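Local atomic coordinates of kappa-carrageenase (Pseudoalteromonas carrageenovora, PDB entry 1DYP), a protein that hydrolyses internal beta-1,4 linkages between galactose 4-sulfate and 3,6-anhydrogalactose in kappa-carrageenan, working through the tunnel-shaped active site of its family 16 glycoside hydrolase domain. Residues 108-113 / 187-192; 143-148 / 232-237; 236-239 / 244-247. The protein carries 1 engineered substitution. One frame throughout, in Å; residues are numbered along the deposited sequence.

Contact 1. Residues 108-113 / 187-192; sequences STFPGV and DPRNDF
R189 reaches over from the 187-192 loop and ends against the backbone carbonyl of S108 and the first side-chain carbon of F110. From CB outward, its atoms find different neighbours. CB points at the 108-113 loop, and the chain runs extended through CG before it bends at chi3 (-66°), the turn that lays the guanidinium beside D187. CD already lies against the other loop, with S108 O 3.3 Å from R189 CD. R189 NE turns back to its own segment and gives a hydrogen bond to D187 OD1 at 3.0 Å. Of the two terminal nitrogens, NH2 makes the salt bridge to D187 OD2, with R189 NH2 2.9 Å from that oxygen. The carboxylate is thus gripped side-on, one oxygen to each nitrogen, both through their syn lone pairs and close to the guanidinium plane. NH1 is the atom that crosses: R189 NH1 donates to S108 O over 3.1 Å, a bent bond (137° at the hydrogen) with the oxygen tilted out of the guanidinium plane. R189 NH1 also touches F110 CB at 3.5 Å, while the F110 ring, its CG anti to the backbone N (chi1 175°), leads off to pack on T144 and V149.

D187 is itself held by its loop. Its OD1 also accepts the backbone N of R189, closing an Asx turn, and the backbone makes a type I beta turn from D187 to N190. A methionine in place of R189 would probably leave the D187 carboxylate without its charged partner and S108 O without this donor. With the charge paired inside one loop, the link between residues 108-113 and 187-192 is one rather bent hydrogen bond to a backbone oxygen and a little packing.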
loop_
_atom_site.group_PDB
_atom_site.type_symbol
_atom_site.label_atom_id
_atom_site.label_comp_id
_atom_site.label_asym_id
_atom_site.label_seq_id
_atom_site.Cartn_x
_atom_site.Cartn_y
_atom_site.Cartn_z
ATOM N N SER A 108 3.643 2.609 16.298
ATOM C CA SER A 108 3.418 2.085 17.642
ATOM C C SER A 108 1.949 2.026 18.040
ATOM O O SER A 108 1.531 1.123 18.756
ATOM C CB SER A 108 4.183 2.920 18.671
ATOM O OG SER A 108 3.653 4.229 18.761
ATOM N N THR A 109 1.166 2.987 17.566
ATOM C CA THR A 109 -0.251 3.039 17.896
ATOM C C THR A 109 -1.087 1.976 17.190
ATOM O O THR A 109 -0.933 1.739 15.993
ATOM C CB THR A 109 -0.818 4.434 17.571
ATOM O OG1 THR A 109 -0.178 5.399 18.415
ATOM C CG2 THR A 109 -2.331 4.479 17.794
ATOM N N PHE A 110 -1.960 1.327 17.954
ATOM C CA PHE A 110 -2.852 0.302 17.428
ATOM C C PHE A 110 -4.010 0.099 18.393
ATOM O O PHE A 110 -3.799 -0.081 19.591
ATOM C CB PHE A 110 -2.138 -1.036 17.251
ATOM C CG PHE A 110 -3.057 -2.151 16.832
ATOM C CD1 PHE A 110 -3.509 -2.244 15.518
ATOM C CD2 PHE A 110 -3.509 -3.087 17.764
ATOM C CE1 PHE A 110 -4.397 -3.247 15.134
ATOM C CE2 PHE A 110 -4.401 -4.096 17.391
ATOM C CZ PHE A 110 -4.846 -4.175 16.072
ATOM N N PRO A 111 -5.250 0.100 17.883
ATOM C CA PRO A 111 -5.604 0.277 16.470
ATOM C C PRO A 111 -5.721 1.742 16.071
ATOM O O PRO A 111 -5.767 2.630 16.927
ATOM C CB PRO A 111 -6.939 -0.447 16.368
ATOM C CG PRO A 111 -7.572 -0.117 17.693
ATOM C CD PRO A 111 -6.427 -0.308 18.671
ATOM N N GLY A 112 -5.766 1.986 14.764
ATOM C CA GLY A 112 -5.908 3.349 14.286
ATOM C C GLY A 112 -5.229 3.654 12.965
ATOM O O GLY A 112 -5.705 4.503 12.213
ATOM N N VAL A 113 -4.117 2.980 12.680
ATOM C CA VAL A 113 -3.398 3.218 11.428
ATOM C C VAL A 113 -2.888 1.936 10.797
ATOM O O VAL A 113 -2.686 0.925 11.476
ATOM C CB VAL A 113 -2.182 4.158 11.625
ATOM C CG1 VAL A 113 -2.650 5.507 12.157
ATOM C CG2 VAL A 113 -1.167 3.524 12.566
ATOM N N ASP A 187 5.608 -8.960 16.664
ATOM C CA ASP A 187 4.818 -7.734 16.693
ATOM C C ASP A 187 5.469 -6.868 15.619
ATOM O O ASP A 187 6.638 -6.510 15.730
ATOM C CB ASP A 187 4.941 -7.052 18.056
ATOM C CG ASP A 187 4.010 -5.869 18.197
ATOM O OD1 ASP A 187 3.884 -5.093 17.228
ATOM O OD2 ASP A 187 3.409 -5.710 19.280
ATOM N N PRO A 188 4.724 -6.517 14.561
ATOM C CA PRO A 188 5.309 -5.693 13.498
ATOM C C PRO A 188 5.720 -4.285 13.909
ATOM O O PRO A 188 6.346 -3.571 13.132
ATOM C CB PRO A 188 4.225 -5.693 12.428
ATOM C CG PRO A 188 2.971 -5.737 13.235
ATOM C CD PRO A 188 3.290 -6.757 14.316
ATOM N N ARG A 189 5.373 -3.893 15.131
ATOM C CA ARG A 189 5.720 -2.568 15.628
ATOM C C ARG A 189 7.082 -2.602 16.312
ATOM O O ARG A 189 7.629 -1.563 16.680
ATOM C CB ARG A 189 4.666 -2.094 16.625
ATOM C CG ARG A 189 3.267 -2.018 16.046
ATOM C CD ARG A 189 2.255 -1.710 17.129
ATOM N NE ARG A 189 2.166 -2.803 18.092
ATOM C CZ ARG A 189 1.369 -2.792 19.153
ATOM N NH1 ARG A 189 0.598 -1.739 19.392
ATOM N NH2 ARG A 189 1.326 -3.842 19.960
ATOM N N ASN A 190 7.626 -3.803 16.476
ATOM C CA ASN A 190 8.916 -3.969 17.127
ATOM C C ASN A 190 10.036 -4.235 16.132
ATOM O O ASN A 190 10.099 -5.301 15.520
ATOM C CB ASN A 190 8.864 -5.121 18.126
ATOM C CG ASN A 190 10.073 -5.141 19.036
ATOM O OD1 ASN A 190 10.164 -4.349 19.977
ATOM N ND2 ASN A 190 11.020 -6.028 18.750
ATOM N N ASP A 191 10.929 -3.263 15.988
ATOM C CA ASP A 191 12.056 -3.387 15.076
ATOM C C ASP A 191 11.571 -3.472 13.633
ATOM O O ASP A 191 10.372 -3.422 13.356
ATOM C CB ASP A 191 12.878 -4.636 15.407
ATOM C CG ASP A 191 14.358 -4.454 15.122
ATOM O OD1 ASP A 191 14.707 -3.757 14.148
ATOM O OD2 ASP A 191 15.179 -5.023 15.873
ATOM N N PHE A 192 12.518 -3.618 12.719
ATOM C CA PHE A 192 12.202 -3.699 11.307
ATOM C C PHE A 192 12.079 -5.130 10.824
ATOM O O PHE A 192 12.742 -6.032 11.329
ATOM C CB PHE A 192 13.269 -2.974 10.490
ATOM C CG PHE A 192 13.291 -1.494 10.712
ATOM C CD1 PHE A 192 13.880 -0.952 11.852
ATOM C CD2 PHE A 192 12.687 -0.639 9.799
ATOM C CE1 PHE A 192 13.864 0.424 12.075
ATOM C CE2 PHE A 192 12.664 0.736 10.010
ATOM C CZ PHE A 192 13.254 1.271 11.152
#

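Contact 2. Residues 143-148 / 232-237; sequences LTQKSA and GLRAPH
Q145 and R234 meet through one oxygen: the amide OE1 of Q145 accepts two hydrogen bonds from the guanidinium of R234, which presents its NE and NH2 side-on. The R234 NE bond to Q145 OE1 is the shorter and straighter, 2.8 Å with 153° at the hydrogen, and it lies in the carbonyl plane of the amide. R234 NH2 comes to Q145 OE1 at 3.0 Å, tilted somewhat from that plane. Seen from the arginine, OE1 sits at the edge, practically in the guanidinium plane, although the two flat groups are turned 41° against each other. Lower down, Q145 CB packs 3.7 Å from R234 NE, where the glutamine stem passes at a slant across the arginine.

One step out are the bonds that fix these groups. R234 bends at chi2 (-68°), which swings the guanidinium back over its own chain, and R234 NH1 then donates to L233 O at 2.9 Å, almost straight but from above the carbonyl plane. All three guanidinium nitrogens therefore have acceptors. On the glutamine side, NE2 gives its hydrogen bond to D153, which also forms a salt bridge with K146; this settles which end of the amide carries the oxygen that faces R234.

R234 is important for substrate recognition, and its side chain is about 4 Å from that of E142, the proton donor, with a long, weak ion pair between them. The two bonds to Q145 are thus consistent with fixing the orientation of this recognition residue. The 143-148 loop follows strand 141-142, whereas R234 comes just after the end of strand 225-233. Strand 113-120 pairs with both of these strands, and its S114 touches the side chains of Q145 and R234 alike, while W41 of strand 41-43 packs on the arginine.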
loop_
_atom_site.group_PDB
_atom_site.type_symbol
_atom_site.label_atom_id
_atom_site.label_comp_id
_atom_site.label_asym_id
_atom_site.label_seq_id
_atom_site.Cartn_x
_atom_site.Cartn_y
_atom_site.Cartn_z
ATOM N N LEU A 143 -0.258 -3.591 7.283
ATOM C CA LEU A 143 -0.126 -3.942 8.683
ATOM C C LEU A 143 -1.189 -3.337 9.575
ATOM O O LEU A 143 -1.835 -2.346 9.232
ATOM C CB LEU A 143 1.245 -3.496 9.202
ATOM C CG LEU A 143 2.480 -4.160 8.598
ATOM C CD1 LEU A 143 3.735 -3.435 9.073
ATOM C CD2 LEU A 143 2.517 -5.624 9.005
ATOM N N THR A 144 -1.355 -3.972 10.725
ATOM C CA THR A 144 -2.256 -3.523 11.768
ATOM C C THR A 144 -3.599 -2.920 11.355
ATOM O O THR A 144 -3.963 -1.842 11.818
ATOM C CB THR A 144 -1.504 -2.519 12.687
ATOM O OG1 THR A 144 -1.034 -1.400 11.918
ATOM C CG2 THR A 144 -0.298 -3.201 13.322
ATOM N N GLN A 145 -4.340 -3.610 10.492
ATOM C CA GLN A 145 -5.651 -3.109 10.099
ATOM C C GLN A 145 -6.744 -4.117 10.441
ATOM O O GLN A 145 -7.894 -3.965 10.033
ATOM C CB GLN A 145 -5.694 -2.763 8.605
ATOM C CG GLN A 145 -5.582 -3.941 7.658
ATOM C CD GLN A 145 -5.911 -3.557 6.224
ATOM O OE1 GLN A 145 -6.248 -2.404 5.938
ATOM N NE2 GLN A 145 -5.821 -4.522 5.315
ATOM N N LYS A 146 -6.378 -5.152 11.193
ATOM C CA LYS A 146 -7.338 -6.169 11.611
ATOM C C LYS A 146 -7.518 -6.101 13.129
ATOM O O LYS A 146 -6.957 -5.221 13.783
ATOM C CB LYS A 146 -6.874 -7.561 11.175
ATOM C CG LYS A 146 -6.950 -7.818 9.663
ATOM C CD LYS A 146 -8.395 -7.892 9.173
ATOM C CE LYS A 146 -8.483 -8.345 7.713
ATOM N NZ LYS A 146 -8.034 -7.306 6.755
ATOM N N SER A 147 -8.286 -7.029 13.692
ATOM C CA SER A 147 -8.554 -7.017 15.130
ATOM C C SER A 147 -7.327 -7.214 16.020
ATOM O O SER A 147 -7.210 -6.575 17.065
ATOM C CB SER A 147 -9.609 -8.075 15.480
ATOM O OG SER A 147 -9.075 -9.382 15.411
ATOM N N ALA A 148 -6.425 -8.101 15.611
ATOM C CA ALA A 148 -5.215 -8.380 16.381
ATOM C C ALA A 148 -4.011 -7.749 15.696
ATOM O O ALA A 148 -3.878 -7.805 14.474
ATOM C CB ALA A 148 -5.015 -9.880 16.522
ATOM N N GLY A 232 -2.249 4.565 6.174
ATOM C CA GLY A 232 -3.642 4.968 6.137
ATOM C C GLY A 232 -4.304 4.948 7.498
ATOM O O GLY A 232 -3.765 4.403 8.458
ATOM N N LEU A 233 -5.487 5.545 7.570
ATOM C CA LEU A 233 -6.256 5.609 8.806
ATOM C C LEU A 233 -7.210 4.416 8.855
ATOM O O LEU A 233 -7.687 3.946 7.815
ATOM C CB LEU A 233 -7.045 6.921 8.849
ATOM C CG LEU A 233 -7.553 7.415 10.202
ATOM C CD1 LEU A 233 -6.378 7.796 11.109
ATOM C CD2 LEU A 233 -8.461 8.620 9.974
ATOM N N ARG A 234 -7.494 3.934 10.062
ATOM C CA ARG A 234 -8.380 2.789 10.248
ATOM C C ARG A 234 -9.223 2.949 11.505
ATOM O O ARG A 234 -9.108 3.944 12.222
ATOM C CB ARG A 234 -7.555 1.499 10.363
ATOM C CG ARG A 234 -6.742 1.147 9.123
ATOM C CD ARG A 234 -7.645 0.755 7.959
ATOM N NE ARG A 234 -6.899 0.206 6.826
ATOM C CZ ARG A 234 -6.376 0.929 5.842
ATOM N NH1 ARG A 234 -6.510 2.248 5.838
ATOM N NH2 ARG A 234 -5.730 0.326 4.851
ATOM N N ALA A 235 -10.080 1.966 11.760
ATOM C CA ALA A 235 -10.914 1.976 12.952
ATOM C C ALA A 235 -9.943 2.115 14.125
ATOM O O ALA A 235 -8.850 1.550 14.102
ATOM C CB ALA A 235 -11.692 0.667 13.053
ATOM N N PRO A 236 -10.350 2.807 15.195
ATOM C CA PRO A 236 -11.633 3.465 15.464
ATOM C C PRO A 236 -11.882 4.845 14.854
ATOM O O PRO A 236 -12.806 5.540 15.279
ATOM C CB PRO A 236 -11.650 3.529 16.981
ATOM C CG PRO A 236 -10.212 3.869 17.283
ATOM C CD PRO A 236 -9.443 2.940 16.354
ATOM N N HIS A 237 -11.088 5.238 13.864
ATOM C CA HIS A 237 -11.243 6.560 13.263
ATOM C C HIS A 237 -11.923 6.547 11.909
ATOM O O HIS A 237 -12.024 7.581 11.246
ATOM C CB HIS A 237 -9.872 7.213 13.140
ATOM C CG HIS A 237 -9.087 7.166 14.410
ATOM N ND1 HIS A 237 -9.518 7.778 15.567
ATOM C CD2 HIS A 237 -7.927 6.541 14.721
ATOM C CE1 HIS A 237 -8.658 7.530 16.538
ATOM N NE2 HIS A 237 -7.685 6.780 16.052
#

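Contact 3. Residues 236-239 / 244-247; sequences PHTQ and QFYP
Backbone hydrogen bonds tie Q239 to Y246 in both directions, the mark of an antiparallel hydrogen-bonded pair: Q239 N to Y246 O at 2.8 Å and Y246 N to Q239 O at 2.9 Å. Next along the hairpin, T238 and P247 form a non-hydrogen-bonded pair, a position where a proline, lacking an N-H, costs the ladder no bond. CA-H...O contacts supplement the ladder, with T238 CA 3.2 Å from Y246 O and F245 CA 3.3 Å from Q239 O, so each of these two carbonyl oxygens takes an N-H and a C-H.

Side-chain packing is lighter. F245 CG stands anti to the carbonyl carbon (chi1 -76°), which brings F245 CD1 to 3.7 Å from T238 CB, and Q239 O lies at the edge of the phenyl ring. Q239 CB and Y246 CB stand 4.3 Å apart before the chains diverge. Y246 OH leaves the hairpin to bond D70 and the backbone of C72, and its ring takes a cation-pi contact from K241.

Backbone hydrogen bonds therefore close this short hairpin, and side chains also reach neighbours beyond it: F245 packs on R234, the substrate-recognition arginine.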
loop_
_atom_site.group_PDB
_atom_site.type_symbol
_atom_site.label_atom_id
_atom_site.label_comp_id
_atom_site.label_asym_id
_atom_site.label_seq_id
_atom_site.Cartn_x
_atom_site.Cartn_y
_atom_site.Cartn_z
ATOM N N PRO A 236 -10.350 2.807 15.195
ATOM C CA PRO A 236 -11.633 3.465 15.464
ATOM C C PRO A 236 -11.882 4.845 14.854
ATOM O O PRO A 236 -12.806 5.540 15.279
ATOM C CB PRO A 236 -11.650 3.529 16.981
ATOM C CG PRO A 236 -10.212 3.869 17.283
ATOM C CD PRO A 236 -9.443 2.940 16.354
ATOM N N HIS A 237 -11.088 5.238 13.864
ATOM C CA HIS A 237 -11.243 6.560 13.263
ATOM C C HIS A 237 -11.923 6.547 11.909
ATOM O O HIS A 237 -12.024 7.581 11.246
ATOM C CB HIS A 237 -9.872 7.213 13.140
ATOM C CG HIS A 237 -9.087 7.166 14.410
ATOM N ND1 HIS A 237 -9.518 7.778 15.567
ATOM C CD2 HIS A 237 -7.927 6.541 14.721
ATOM C CE1 HIS A 237 -8.658 7.530 16.538
ATOM N NE2 HIS A 237 -7.685 6.780 16.052
ATOM N N THR A 238 -12.413 5.380 11.512
ATOM C CA THR A 238 -13.054 5.238 10.216
ATOM C C THR A 238 -14.238 4.291 10.231
ATOM O O THR A 238 -14.431 3.513 11.164
ATOM C CB THR A 238 -12.074 4.665 9.175
ATOM O OG1 THR A 238 -11.670 3.354 9.591
ATOM C CG2 THR A 238 -10.841 5.547 9.037
ATOM N N GLN A 239 -15.022 4.384 9.163
ATOM C CA GLN A 239 -16.161 3.513 8.924
ATOM C C GLN A 239 -15.926 3.120 7.475
ATOM O O GLN A 239 -15.264 3.848 6.734
ATOM C CB GLN A 239 -17.490 4.262 9.031
ATOM C CG GLN A 239 -17.769 4.895 10.382
ATOM C CD GLN A 239 -17.856 3.889 11.519
ATOM O OE1 GLN A 239 -17.849 2.674 11.303
ATOM N NE2 GLN A 239 -17.948 4.398 12.742
ATOM N N GLN A 244 -15.612 2.510 0.322
ATOM C CA GLN A 244 -14.706 3.593 0.690
ATOM C C GLN A 244 -14.781 3.878 2.179
ATOM O O GLN A 244 -15.697 3.425 2.866
ATOM C CB GLN A 244 -15.072 4.870 -0.061
ATOM C CG GLN A 244 -16.364 5.495 0.452
ATOM C CD GLN A 244 -16.629 6.866 -0.122
ATOM O OE1 GLN A 244 -17.019 7.002 -1.278
ATOM N NE2 GLN A 244 -16.413 7.899 0.689
ATOM N N PHE A 245 -13.812 4.642 2.671
ATOM C CA PHE A 245 -13.783 5.015 4.074
ATOM C C PHE A 245 -14.551 6.305 4.298
ATOM O O PHE A 245 -14.688 7.138 3.399
ATOM C CB PHE A 245 -12.346 5.239 4.557
ATOM C CG PHE A 245 -11.570 3.977 4.786
ATOM C CD1 PHE A 245 -11.942 3.085 5.785
ATOM C CD2 PHE A 245 -10.450 3.689 4.011
ATOM C CE1 PHE A 245 -11.209 1.922 6.014
ATOM C CE2 PHE A 245 -9.710 2.528 4.229
ATOM C CZ PHE A 245 -10.091 1.643 5.233
ATOM N N TYR A 246 -15.054 6.441 5.517
ATOM C CA TYR A 246 -15.762 7.625 5.969
ATOM C C TYR A 246 -15.202 7.855 7.364
ATOM O O TYR A 246 -14.753 6.917 8.020
ATOM C CB TYR A 246 -17.269 7.386 6.056
ATOM C CG TYR A 246 -17.986 7.485 4.730
ATOM C CD1 TYR A 246 -17.994 6.417 3.839
ATOM C CD2 TYR A 246 -18.640 8.661 4.362
ATOM C CE1 TYR A 246 -18.639 6.515 2.609
ATOM C CE2 TYR A 246 -19.288 8.772 3.134
ATOM C CZ TYR A 246 -19.283 7.694 2.264
ATOM O OH TYR A 246 -19.930 7.791 1.054
ATOM N N PRO A 247 -15.188 9.108 7.829
ATOM C CA PRO A 247 -14.655 9.337 9.170
ATOM C C PRO A 247 -15.632 8.851 10.234
ATOM O O PRO A 247 -16.842 8.821 10.006
ATOM C CB PRO A 247 -14.459 10.851 9.208
ATOM C CG PRO A 247 -15.538 11.356 8.302
ATOM C CD PRO A 247 -15.526 10.377 7.157
#

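In the fold
The contacts form a chain in the GH16 catalytic domain. Contact 2 lies between the others, its centre 10 Å from each, while the centres of contacts 1 and 3 are 19 Å apart. The segments of contacts 1 and 2 alternate in sequence, and G112 O, 2.9 Å from R234 N, probably hydrogen-bonds the 108-113 loop to the end of strand 225-233. Contact 3 follows directly, sharing P236 and H237 with contact 2; its F245 CE2 packs 3.6 Å from R234 NH1. The 108-113 and 143-148 loops, distant from R234 in sequence, and the hairpin that follows it thus meet at this arginine and probably contribute to the substrate-recognition region, close to the proton donor E142.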